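Local coordinates for protein metallo-beta-lactamase (Serratia marcescens, PDB 6K4X) that hydrolyses the amide bond of beta-lactam antibiotics as a two-zinc enzyme of subclass B3, captured here with a sulfanylbenzoic acid inhibitor, at residues S6-P11 with A48-A53; T18-T23 with D220-Q225; L39-T44 with V170-S175; E75-G80 with A213-V218; V99-L102 with V106-K109. All coordinates share one frame; numbering follows the deposited sequence. Where two conformers were deposited one is given.

Interaction 1. Residues S6-P11 with A48-A53; sequences SSPQQP and AQVVAA
S7 touches V50 through its backbone carbonyl, while its hydroxyl OG is gripped twice. It gives a hydrogen bond to D4 O and takes a weak one from G24 N. S6 is held by a hydrogen bond between its OG and T44 OG1. With both serines fixed, the chain runs past V50 on helix 47-57. There V50 makes all the cross-contacts. Its two methyls fork under the chain. CG1 is anti to the backbone N (chi1 171°) and lies 3.9 Å from P8 CA, with S7 O equally near. CG2, beside the backbone N, reaches back to S6 O at 3.6 Å. The proline ring meets it more loosely, with P8 CG 4.4 Å from V50 CG2. The valine therefore packs mostly against backbone, and a carbonyl oxygen faces each methyl. Beyond P8 the chain moves off V50, and P11 meets the same helix again at N54 and A57. Q9 NE2 bonds Q10 O at 3.2 Å, a fairly straight bond (158° at the hydrogen) that tilts out of the carbonyl plane. The same amide uses OE1 for R3 NH1. V51, one residue on, points away from the chain toward T43 and L39. This is an N-terminal segment laid over an outer helix of the αβ/βα sandwich of the metallo-beta-lactamase fold.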
# COMPACT_ATOMS: atom_id res chain seq x y z
N SER A 6 -0.90 -6.65 13.36
CA SER A 6 -1.48 -7.97 13.13
C SER A 6 -2.90 -8.08 13.68
O SER A 6 -3.46 -9.17 13.63
CB SER A 6 -0.62 -9.05 13.75
OG SER A 6 0.68 -9.05 13.18
N SER A 7 -3.46 -7.01 14.21
CA SER A 7 -4.68 -7.10 15.00
C SER A 7 -5.90 -7.34 14.11
O SER A 7 -6.05 -6.77 13.01
CB SER A 7 -4.89 -5.88 15.82
OG SER A 7 -4.99 -4.72 15.01
N PRO A 8 -6.87 -8.13 14.60
CA PRO A 8 -8.17 -8.21 13.94
C PRO A 8 -8.78 -6.83 13.73
O PRO A 8 -8.57 -5.88 14.52
CB PRO A 8 -9.00 -9.05 14.92
CG PRO A 8 -7.97 -9.97 15.52
CD PRO A 8 -6.75 -9.09 15.72
N GLN A 9 -9.60 -6.73 12.68
CA GLN A 9 -10.29 -5.50 12.31
C GLN A 9 -11.48 -5.89 11.44
O GLN A 9 -11.30 -6.53 10.40
CB GLN A 9 -9.35 -4.55 11.56
CG GLN A 9 -10.06 -3.38 10.89
CD GLN A 9 -10.70 -2.45 11.88
OE1 GLN A 9 -10.05 -1.97 12.82
NE2 GLN A 9 -11.97 -2.14 11.65
N GLN A 10 -12.69 -5.58 11.89
CA GLN A 10 -13.86 -5.98 11.14
C GLN A 10 -13.79 -5.25 9.80
O GLN A 10 -13.65 -4.02 9.76
CB GLN A 10 -15.14 -5.60 11.89
CG GLN A 10 -16.40 -6.19 11.27
CD GLN A 10 -16.48 -7.69 11.42
OE1 GLN A 10 -16.01 -8.25 12.41
NE2 GLN A 10 -17.08 -8.35 10.43
N PRO A 11 -13.92 -5.95 8.66
CA PRO A 11 -13.77 -5.29 7.36
C PRO A 11 -14.99 -4.43 7.03
O PRO A 11 -16.06 -4.59 7.62
CB PRO A 11 -13.57 -6.44 6.38
CG PRO A 11 -14.34 -7.57 7.05
CD PRO A 11 -14.06 -7.41 8.53
N ALA A 48 -1.92 -12.19 7.83
CA ALA A 48 -2.53 -12.87 6.69
C ALA A 48 -3.80 -13.60 7.11
O ALA A 48 -4.75 -13.69 6.34
CB ALA A 48 -1.57 -13.82 6.02
N GLN A 49 -3.81 -14.18 8.31
CA GLN A 49 -5.00 -14.92 8.76
C GLN A 49 -6.18 -13.97 8.98
O GLN A 49 -7.34 -14.38 8.81
CB GLN A 49 -4.70 -15.71 10.04
CG GLN A 49 -3.53 -16.67 9.89
CD GLN A 49 -3.64 -17.55 8.67
OE1 GLN A 49 -2.69 -17.70 7.89
NE2 GLN A 49 -4.80 -18.15 8.48
N VAL A 50 -5.89 -12.73 9.39
CA VAL A 50 -6.90 -11.70 9.53
C VAL A 50 -7.44 -11.29 8.16
O VAL A 50 -8.66 -11.24 7.96
CB VAL A 50 -6.33 -10.52 10.34
CG1 VAL A 50 -7.25 -9.33 10.33
CG2 VAL A 50 -5.98 -10.92 11.76
N VAL A 51 -6.53 -11.00 7.22
CA VAL A 51 -6.94 -10.59 5.90
C VAL A 51 -7.81 -11.67 5.24
O VAL A 51 -8.82 -11.38 4.63
CB VAL A 51 -5.72 -10.26 5.03
CG1 VAL A 51 -6.11 -9.99 3.60
CG2 VAL A 51 -4.93 -9.11 5.60
N ALA A 52 -7.39 -12.94 5.35
CA ALA A 52 -8.13 -14.03 4.75
C ALA A 52 -9.55 -14.11 5.31
O ALA A 52 -10.52 -14.24 4.55
CB ALA A 52 -7.39 -15.33 4.92
N ALA A 53 -9.66 -14.07 6.64
CA ALA A 53 -10.97 -14.13 7.27
C ALA A 53 -11.81 -12.92 6.87
O ALA A 53 -13.04 -13.02 6.69
CB ALA A 53 -10.81 -14.21 8.77

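Interaction 2. Residues T18-T23 with D220-Q225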
# COMPACT_ATOMS: atom_id res chain seq x y z
N THR A 18 -14.61 -1.15 -3.41
CA THR A 18 -13.39 -1.03 -2.63
C THR A 18 -13.69 -1.33 -1.17
O THR A 18 -14.45 -0.59 -0.54
CB THR A 18 -12.81 0.39 -2.73
OG1 THR A 18 -12.40 0.65 -4.07
CG2 THR A 18 -11.63 0.60 -1.81
N HIS A 19 -13.05 -2.38 -0.65
CA HIS A 19 -13.31 -2.85 0.72
C HIS A 19 -12.00 -2.85 1.51
O HIS A 19 -10.97 -3.33 0.99
CB HIS A 19 -13.89 -4.27 0.72
CG HIS A 19 -14.94 -4.48 -0.32
ND1 HIS A 19 -16.23 -4.01 -0.17
CD2 HIS A 19 -14.86 -5.02 -1.55
CE1 HIS A 19 -16.90 -4.32 -1.27
NE2 HIS A 19 -16.08 -4.92 -2.14
N TYR A 20 -12.02 -2.35 2.74
CA TYR A 20 -10.91 -2.48 3.64
C TYR A 20 -10.97 -3.86 4.29
O TYR A 20 -11.97 -4.21 4.90
CB TYR A 20 -10.94 -1.39 4.70
CG TYR A 20 -9.73 -1.36 5.59
CD1 TYR A 20 -9.59 -2.22 6.67
CD2 TYR A 20 -8.70 -0.47 5.34
CE1 TYR A 20 -8.47 -2.18 7.48
CE2 TYR A 20 -7.58 -0.40 6.15
CZ TYR A 20 -7.46 -1.27 7.22
OH TYR A 20 -6.35 -1.19 8.03
N VAL A 21 -9.88 -4.64 4.13
CA VAL A 21 -9.79 -5.97 4.66
C VAL A 21 -8.50 -6.17 5.47
O VAL A 21 -8.13 -7.30 5.78
CB VAL A 21 -9.91 -7.04 3.56
CG1 VAL A 21 -11.29 -7.04 2.95
CG2 VAL A 21 -8.83 -6.92 2.50
N GLY A 22 -7.80 -5.07 5.80
CA GLY A 22 -6.57 -5.15 6.56
C GLY A 22 -6.77 -5.35 8.05
O GLY A 22 -7.85 -5.71 8.56
N THR A 23 -5.67 -5.14 8.77
CA THR A 23 -5.64 -5.27 10.21
C THR A 23 -5.98 -3.91 10.84
O THR A 23 -6.23 -2.92 10.17
CB THR A 23 -4.27 -5.78 10.66
OG1 THR A 23 -3.32 -4.80 10.21
CG2 THR A 23 -3.96 -7.16 10.12
N ASP A 220 -5.82 9.35 8.43
CA ASP A 220 -6.86 9.43 9.46
C ASP A 220 -8.00 8.44 9.21
O ASP A 220 -9.16 8.75 9.47
CB ASP A 220 -7.36 10.86 9.61
CG ASP A 220 -6.25 11.86 9.91
OD1 ASP A 220 -5.29 11.49 10.57
OD2 ASP A 220 -6.40 13.02 9.47
N MET A 221 -7.68 7.21 8.83
CA MET A 221 -8.73 6.23 8.49
C MET A 221 -9.73 6.05 9.63
O MET A 221 -10.92 5.91 9.36
CB MET A 221 -8.09 4.89 8.18
CG MET A 221 -9.07 3.76 7.92
SD MET A 221 -10.05 3.98 6.42
CE MET A 221 -8.81 3.58 5.20
N TRP A 222 -9.26 5.97 10.86
CA TRP A 222 -10.15 5.57 11.95
C TRP A 222 -11.05 6.74 12.36
O TRP A 222 -12.22 6.55 12.66
CB TRP A 222 -9.35 4.98 13.10
CG TRP A 222 -8.44 3.91 12.56
CD1 TRP A 222 -7.08 3.90 12.62
CD2 TRP A 222 -8.83 2.77 11.78
NE1 TRP A 222 -6.59 2.82 11.93
CE2 TRP A 222 -7.64 2.12 11.39
CE3 TRP A 222 -10.06 2.25 11.35
CZ2 TRP A 222 -7.66 0.96 10.62
CZ3 TRP A 222 -10.07 1.12 10.57
CH2 TRP A 222 -8.88 0.48 10.21
N THR A 223 -10.52 7.96 12.35
CA THR A 223 -11.37 9.13 12.50
C THR A 223 -12.42 9.19 11.38
O THR A 223 -13.61 9.51 11.63
CB THR A 223 -10.54 10.42 12.53
OG1 THR A 223 -9.66 10.32 13.65
CG2 THR A 223 -11.38 11.66 12.64
N ARG A 224 -12.00 8.94 10.14
CA ARG A 224 -12.93 8.96 9.01
C ARG A 224 -14.00 7.88 9.17
O ARG A 224 -15.17 8.12 8.86
CB ARG A 224 -12.19 8.79 7.69
CG ARG A 224 -11.32 9.98 7.32
CD ARG A 224 -10.58 9.72 6.02
NE ARG A 224 -9.66 10.78 5.66
CZ ARG A 224 -10.01 11.94 5.14
NH1 ARG A 224 -11.29 12.18 4.89
NH2 ARG A 224 -9.08 12.82 4.83
N GLN A 225 -13.61 6.68 9.58
CA GLN A 225 -14.59 5.61 9.71
C GLN A 225 -15.63 6.01 10.76
O GLN A 225 -16.83 5.73 10.59
CB GLN A 225 -13.90 4.29 10.04
CG GLN A 225 -14.93 3.18 10.20
CD GLN A 225 -14.33 1.91 10.71
OE1 GLN A 225 -13.50 1.92 11.63
NE2 GLN A 225 -14.82 0.81 10.19
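Strand 18-20 and the first turn of helix 221-231 stay well apart, with Y20 CA and M221 CA, the nearest pair, 10.2 Å from each other; Y20, M221 and W222 bridge the gap. The contact joins an edge region of one sheet of the metallo-beta-lactamase sandwich to a late helix. Its main feature is an offset edge-to-face aromatic pair. The six-membered ring of W222 turns its edge to the face of Y20, with the planes at 82° and the centroids 5.4 Å apart. W222 CH2 makes the closest approach to the ring carbons, 3.7 Å from Y20 CZ. M221 comes in beside the tryptophan. Its chain bends twice, at chi2 (66°) and chi3 (75°), which brings the thioether round to the tyrosine. The methyl CE lies 4.1 Å from Y20 CD2. The sulfur SD sits obliquely to the same ring, 5.5 Å from its centroid, a Met-aromatic contact. M221 also packs within its own helix. Its CG lies over one face of W222, toward the rim, which probably helps to hold the indole in place. I14 and F12 of strand 12-15 add to the cluster, and R3 makes a cation-pi contact with W222. The polar end of Y20 is held within its own segment. The hydroxyl OH gives a 2.8 Å hydrogen bond to T23 O, almost straight in line with that carbonyl. The same OH lies near the plane of the indole, 3.6 Å from W222 CZ2.

Interaction 3. Residues L39-T44 with V170-S175; sequences LVDGTT and VVFADS. With D0U (4-azanyl-2-sulfanyl-benzoic acid), chain E.
F172 reaches from its strand to V40 and D41 with the whole length of its side chain. CB already lies 4.2 Å from V40 CG1. CG, set anti to the backbone N (chi1 -164°), comes to 3.6 Å from the same methyl. CD1 and CD2 keep much the same spacing, and CD2 also touches V40 CB. The reason is that V40 CG1 stands over the middle of the ring. It is 3.5 Å from the F172 ring centroid and only 9° off the ring normal, a CH-pi contact over the face. The two side chains slide past each other in opposite directions. They join strand 37-40 of one sheet to strand 166-173 of the other, so this is core packing between the two facing sheets of the αβ/βα metallo-beta-lactamase sandwich. At the far end of the ring the partner changes. CE1 meets the carboxylate oxygen D41 OD2 at 3.5 Å, and CZ lies a little farther from it. The carboxylate stands almost perpendicular to the ring and approaches obliquely. OD2 has its true polar partner in T71 OG1. Past F172 the chain enters the active site. D174 OD1 bonds H72 ND1 and so positions a ligand of the first zinc ion. S175 OG gives a 2.7 Å hydrogen bond to the inhibitor carboxylate atom O2. The inhibitor is also hydrogen-bonded to T177 OG1.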
# COMPACT_ATOMS: atom_id res chain seq x y z
N LEU A 39 -6.29 -7.98 -4.52
CA LEU A 39 -5.93 -7.62 -3.16
C LEU A 39 -4.71 -6.72 -3.19
O LEU A 39 -3.74 -7.04 -3.89
CB LEU A 39 -5.62 -8.89 -2.37
CG LEU A 39 -5.12 -8.69 -0.94
CD1 LEU A 39 -6.19 -8.07 -0.06
CD2 LEU A 39 -4.66 -10.02 -0.35
N VAL A 40 -4.76 -5.62 -2.43
CA VAL A 40 -3.61 -4.75 -2.28
C VAL A 40 -3.05 -4.94 -0.87
O VAL A 40 -3.75 -4.66 0.11
CB VAL A 40 -3.96 -3.28 -2.52
CG1 VAL A 40 -2.71 -2.43 -2.47
CG2 VAL A 40 -4.71 -3.11 -3.83
N ASP A 41 -1.83 -5.47 -0.83
CA ASP A 41 -1.00 -5.73 0.35
C ASP A 41 -1.51 -6.94 1.14
O ASP A 41 -2.63 -7.42 0.97
CB ASP A 41 -0.76 -4.50 1.21
CG ASP A 41 0.36 -3.63 0.67
OD1 ASP A 41 1.15 -4.11 -0.19
OD2 ASP A 41 0.43 -2.47 1.12
N GLY A 42 -0.62 -7.46 2.01
CA GLY A 42 -0.90 -8.64 2.80
C GLY A 42 -0.85 -8.42 4.30
O GLY A 42 -1.20 -9.34 5.05
N THR A 43 -0.43 -7.24 4.76
CA THR A 43 -0.13 -6.98 6.17
C THR A 43 1.02 -7.89 6.61
O THR A 43 1.93 -8.15 5.82
CB THR A 43 -1.38 -7.00 7.08
OG1 THR A 43 -1.76 -8.32 7.52
CG2 THR A 43 -2.55 -6.30 6.42
N THR A 44 1.03 -8.26 7.90
CA THR A 44 2.11 -9.04 8.46
C THR A 44 1.85 -10.53 8.23
O THR A 44 0.78 -10.94 7.78
CB THR A 44 2.23 -8.83 9.97
OG1 THR A 44 0.99 -9.27 10.54
CG2 THR A 44 2.51 -7.40 10.37
N VAL A 170 -9.72 6.32 -6.43
CA VAL A 170 -9.17 5.74 -5.22
C VAL A 170 -7.67 5.54 -5.39
O VAL A 170 -7.21 5.10 -6.43
CB VAL A 170 -9.85 4.40 -4.91
CG1 VAL A 170 -9.37 3.82 -3.60
CG2 VAL A 170 -11.36 4.53 -4.93
N VAL A 171 -6.92 5.89 -4.35
CA VAL A 171 -5.46 5.77 -4.32
C VAL A 171 -5.07 4.95 -3.10
O VAL A 171 -5.44 5.33 -1.99
CB VAL A 171 -4.80 7.16 -4.28
CG1 VAL A 171 -3.29 7.02 -4.20
CG2 VAL A 171 -5.23 8.04 -5.44
N PHE A 172 -4.33 3.86 -3.30
CA PHE A 172 -3.69 3.13 -2.22
C PHE A 172 -2.26 3.63 -2.16
O PHE A 172 -1.44 3.31 -3.02
CB PHE A 172 -3.81 1.62 -2.42
CG PHE A 172 -3.52 0.81 -1.19
CD1 PHE A 172 -2.26 0.79 -0.62
CD2 PHE A 172 -4.51 0.07 -0.58
CE1 PHE A 172 -1.98 0.04 0.50
CE2 PHE A 172 -4.23 -0.70 0.53
CZ PHE A 172 -2.97 -0.72 1.07
N ALA A 173 -2.01 4.51 -1.20
CA ALA A 173 -0.77 5.30 -1.18
C ALA A 173 0.34 4.53 -0.46
O ALA A 173 0.22 4.20 0.72
CB ALA A 173 -1.05 6.63 -0.53
N ASP A 174 1.42 4.27 -1.19
CA ASP A 174 2.61 3.72 -0.57
C ASP A 174 3.18 4.73 0.42
O ASP A 174 2.89 5.94 0.38
CB ASP A 174 3.66 3.39 -1.62
CG ASP A 174 4.79 2.54 -1.09
OD1 ASP A 174 4.61 1.91 -0.06
OD2 ASP A 174 5.83 2.48 -1.81
N SER A 175 3.98 4.22 1.35
CA SER A 175 4.76 5.03 2.30
C SER A 175 5.79 5.89 1.56
O SER A 175 6.52 5.41 0.71
CB SER A 175 5.42 4.16 3.31
OG SER A 175 4.44 3.38 3.96
O2 D0U E . 5.78 2.31 6.03
C7 D0U E . 6.35 3.22 6.67
O1 D0U E . 6.12 4.45 6.44
C3 D0U E . 7.35 2.91 7.73
C2 D0U E . 7.74 4.00 8.55
C4 D0U E . 7.90 1.64 7.94
S1 D0U E . 7.52 0.16 7.17
C5 D0U E . 8.86 1.52 8.97
C6 D0U E . 9.25 2.59 9.78
N1 D0U E . 10.17 2.42 10.80
C1 D0U E . 8.67 3.81 9.57

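Interaction 4. Residues E75-G80 with A213-V218. With ZN (zinc ion), chain C; D0U (4-azanyl-2-sulfanyl-benzoic acid), chain E.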
# COMPACT_ATOMS: atom_id res chain seq x y z
N GLU A 75 8.15 -6.00 6.16
CA GLU A 75 7.40 -7.06 6.82
C GLU A 75 5.98 -6.62 7.21
O GLU A 75 5.10 -7.48 7.32
CB GLU A 75 8.17 -7.57 8.03
CG GLU A 75 8.21 -6.59 9.21
CD GLU A 75 8.86 -7.03 10.52
OE1 GLU A 75 8.67 -8.19 10.90
OE2 GLU A 75 9.53 -6.19 11.17
N ASP A 76 5.77 -5.36 7.53
CA ASP A 76 4.45 -4.91 7.96
C ASP A 76 3.41 -4.89 6.83
O ASP A 76 2.23 -5.07 7.12
CB ASP A 76 4.53 -3.56 8.67
CG ASP A 76 5.17 -2.41 7.93
OD1 ASP A 76 6.06 -2.65 7.08
OD2 ASP A 76 4.78 -1.26 8.23
N HIS A 77 3.84 -4.62 5.59
CA HIS A 77 2.90 -4.57 4.47
C HIS A 77 2.90 -5.87 3.68
O HIS A 77 1.88 -6.23 3.05
CB HIS A 77 3.26 -3.41 3.53
CG HIS A 77 3.38 -2.13 4.28
ND1 HIS A 77 2.29 -1.41 4.73
CD2 HIS A 77 4.48 -1.52 4.77
CE1 HIS A 77 2.75 -0.38 5.44
NE2 HIS A 77 4.08 -0.43 5.51
N ALA A 78 4.06 -6.51 3.59
CA ALA A 78 4.32 -7.64 2.68
C ALA A 78 4.47 -8.97 3.42
O ALA A 78 4.52 -10.02 2.78
CB ALA A 78 5.57 -7.41 1.85
N GLY A 79 4.57 -8.94 4.75
CA GLY A 79 4.82 -10.16 5.49
C GLY A 79 3.77 -11.22 5.27
O GLY A 79 4.08 -12.42 5.36
N GLY A 80 2.52 -10.81 5.00
CA GLY A 80 1.43 -11.73 4.79
C GLY A 80 1.23 -12.13 3.34
O GLY A 80 0.34 -12.94 3.07
N ALA A 213 -4.00 5.07 2.91
CA ALA A 213 -2.55 5.01 3.11
C ALA A 213 -2.16 3.64 3.67
O ALA A 213 -2.89 3.07 4.47
CB ALA A 213 -2.11 6.11 4.03
N ALA A 214 -0.99 3.15 3.27
CA ALA A 214 -0.53 1.84 3.68
C ALA A 214 -0.54 1.71 5.21
O ALA A 214 -0.95 0.67 5.76
CB ALA A 214 0.84 1.57 3.09
N HIS A 215 -0.06 2.73 5.92
CA HIS A 215 -0.38 2.92 7.34
C HIS A 215 -1.65 3.75 7.43
O HIS A 215 -1.64 4.94 7.10
CB HIS A 215 0.79 3.61 8.07
CG HIS A 215 1.96 2.70 8.24
ND1 HIS A 215 2.04 1.78 9.28
CD2 HIS A 215 3.05 2.49 7.47
CE1 HIS A 215 3.13 1.06 9.13
NE2 HIS A 215 3.79 1.47 8.04
N PRO A 216 -2.78 3.15 7.82
CA PRO A 216 -4.07 3.81 7.58
C PRO A 216 -4.25 5.15 8.28
O PRO A 216 -4.95 6.05 7.79
CB PRO A 216 -5.10 2.76 8.02
CG PRO A 216 -4.33 1.82 8.93
CD PRO A 216 -2.93 1.79 8.36
N GLU A 217 -3.60 5.31 9.42
CA GLU A 217 -3.71 6.55 10.19
C GLU A 217 -3.04 7.72 9.47
O GLU A 217 -3.31 8.88 9.82
CB GLU A 217 -3.15 6.37 11.60
CG GLU A 217 -1.64 6.30 11.69
CD GLU A 217 -0.95 5.05 11.22
OE1 GLU A 217 -1.64 4.02 10.97
OE2 GLU A 217 0.31 5.16 11.10
N VAL A 218 -2.20 7.47 8.47
CA VAL A 218 -1.59 8.53 7.72
C VAL A 218 -2.66 9.44 7.11
O VAL A 218 -2.45 10.66 7.02
CB VAL A 218 -0.62 7.97 6.68
CG1 VAL A 218 -0.26 8.99 5.60
CG2 VAL A 218 0.64 7.48 7.37
ZN ZN C . 5.17 0.37 7.02
O2 D0U E . 5.78 2.31 6.03
C7 D0U E . 6.35 3.22 6.67
O1 D0U E . 6.12 4.45 6.44
C3 D0U E . 7.35 2.91 7.73
C2 D0U E . 7.74 4.00 8.55
C4 D0U E . 7.90 1.64 7.94
S1 D0U E . 7.52 0.16 7.17
C5 D0U E . 8.86 1.52 8.97
C6 D0U E . 9.25 2.59 9.78
N1 D0U E . 10.17 2.42 10.80
C1 D0U E . 8.67 3.81 9.57
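H77 and H215 come together as an offset edge-to-face pair at one zinc ion, with D76 beside them. H77 has CG anti to its carbonyl carbon (chi1 -52°), which carries NE2 to the metal at 2.0 Å. H215 uses the same kind of rotamer (chi1 -72°) from the other segment. Its NE2 also lies 2.0 Å from the zinc. The two imidazoles are nearly perpendicular, the edge of H77 toward the face of H215, with ring centroids 4.7 Å apart. D76 is turned differently. Its CG sits between the backbone N and the carbonyl carbon (chi1 56°). From there OD2 alone takes the zinc, at 2.1 Å. D76 and H77 are the last two residues of the HxHxDH metal-binding motif of the family. H215 comes from the loop after strand 210-213, so the site is built from two parts far apart in sequence. The three ligand atoms crowd together because they share the metal, and they are not bonded to one another. The inhibitor completes the shell as a chelate. Its carboxylate atom O2 is 2.3 Å from the zinc, and its sulfur S1 binds as well. The other oxygen of D76, OD1, does not bind the metal and lies 3.2 Å from S1 of the inhibitor. Next to the histidines, A214 CB packs obliquely on the H77 ring, 3.6 Å from CE1. H72, a ligand of the first zinc, meets H77 ring to ring, and W5 packs on D76.

Interaction 5. Residues V99-L102 with V106-K109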
# COMPACT_ATOMS: atom_id res chain seq x y z
N VAL A 99 10.99 -6.83 -6.47
CA VAL A 99 10.65 -8.22 -6.78
C VAL A 99 11.52 -9.19 -5.97
O VAL A 99 11.01 -10.14 -5.36
CB VAL A 99 10.72 -8.48 -8.30
CG1 VAL A 99 10.71 -9.97 -8.62
CG2 VAL A 99 9.60 -7.76 -9.03
N ASP A 100 12.84 -8.98 -5.98
CA ASP A 100 13.71 -9.92 -5.34
C ASP A 100 13.46 -9.95 -3.82
O ASP A 100 13.52 -11.00 -3.19
CB ASP A 100 15.16 -9.58 -5.68
CG ASP A 100 16.09 -10.72 -5.35
OD1 ASP A 100 15.87 -11.81 -5.88
OD2 ASP A 100 16.99 -10.50 -4.54
N THR A 101 13.16 -8.79 -3.25
CA THR A 101 12.88 -8.71 -1.84
C THR A 101 11.62 -9.51 -1.51
O THR A 101 11.56 -10.23 -0.50
CB THR A 101 12.68 -7.28 -1.37
OG1 THR A 101 13.83 -6.51 -1.74
CG2 THR A 101 12.48 -7.23 0.13
N LEU A 102 10.58 -9.39 -2.33
CA LEU A 102 9.36 -10.14 -2.06
C LEU A 102 9.60 -11.65 -2.21
O LEU A 102 8.97 -12.45 -1.51
CB LEU A 102 8.23 -9.70 -2.98
CG LEU A 102 7.70 -8.29 -2.73
CD1 LEU A 102 6.68 -7.92 -3.78
CD2 LEU A 102 7.12 -8.13 -1.33
N VAL A 106 13.98 -10.66 2.18
CA VAL A 106 15.14 -9.99 2.74
C VAL A 106 15.38 -8.71 1.94
O VAL A 106 15.59 -8.75 0.74
CB VAL A 106 16.40 -10.87 2.67
CG1 VAL A 106 17.60 -10.15 3.27
CG2 VAL A 106 16.19 -12.23 3.32
N SER A 107 15.34 -7.57 2.63
CA SER A 107 15.57 -6.28 2.00
C SER A 107 17.06 -6.06 1.76
O SER A 107 17.89 -6.45 2.59
CB SER A 107 15.03 -5.15 2.84
OG SER A 107 13.61 -5.10 2.84
N PRO A 108 17.44 -5.40 0.65
CA PRO A 108 18.84 -5.23 0.27
C PRO A 108 19.47 -3.98 0.89
O PRO A 108 18.79 -3.12 1.46
CB PRO A 108 18.74 -5.03 -1.24
CG PRO A 108 17.43 -4.29 -1.43
CD PRO A 108 16.52 -4.91 -0.38
N LYS A 109 20.78 -3.88 0.69
CA LYS A 109 21.59 -2.87 1.37
C LYS A 109 21.27 -1.46 0.87
O LYS A 109 21.55 -0.46 1.56
CB LYS A 109 23.07 -3.20 1.25
CG LYS A 109 23.63 -3.21 -0.16
CD LYS A 109 25.08 -3.62 -0.16
CE LYS A 109 25.65 -3.75 -1.56
NZ LYS A 109 27.07 -4.20 -1.48
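T101 carries the contact on the helix side and touches V106, S107 and P108 in turn. Its methyl, T101 CG2, faces V106 O at 3.5 Å. T101 CG2 also lies 3.6 Å from S107 OG. The other branch, T101 OG1, meets P108 CD at 3.4 Å. With chi1 at -55°, OG1 lies beside the backbone N and CG2 anti to it, which sets the methyl against V106 O and S107 OG. T101 and P108 cross at about a right angle. All these are close packing contacts between a polar and an apolar atom. V106 takes part through its carbonyl, and its own side chain points away from the helix. The backbones are close as well, with T101 CA and V106 CA 5.3 Å apart. Helix 99-104 lies in the connection between the parallel neighbouring strands 91-95 and 126-129, a beta-alpha-beta crossover. Residues 106-109 begin the long loop that leads to the second of these strands. Just past the helix segment, T104 guides the turn back. Its OG1 bonds D100 O and also pairs with V106 N, so one hydroxyl ties the helix to the start of the loop. Farther out, L102 points away from the loop. It packs on V126 and on S70 and S73, and L102 CD2 reaches A78 CB at 3.6 Å. S107 packs on L117. Its side chain lies about 4 Å, by nearest atoms, from that of H74, a ligand of the first zinc ion.

Overall arrangement
Interactions 2, 3 and 4 are buried, interaction 5 is partly so, and interaction 1 lies at the surface. Interaction 3 sits near the centre of the chain and interaction 4 is about 7 Å from it, centre to centre. Backbone bonds G42 N to H77 O and G80 N to T43 O tie the two, and both touch the inhibitor. Ring packing appears in 2, 3 and 4, with metal coordination added in 4, whereas 1 rests on valine methyls against backbone and 5 on both branches of a threonine. Interaction 1 touches 2 through S7 and T23, and 3 through S6 and T44. P216 of interaction 4 packs on Y20 and W222 of interaction 2. Interaction 5 touches only interaction 4.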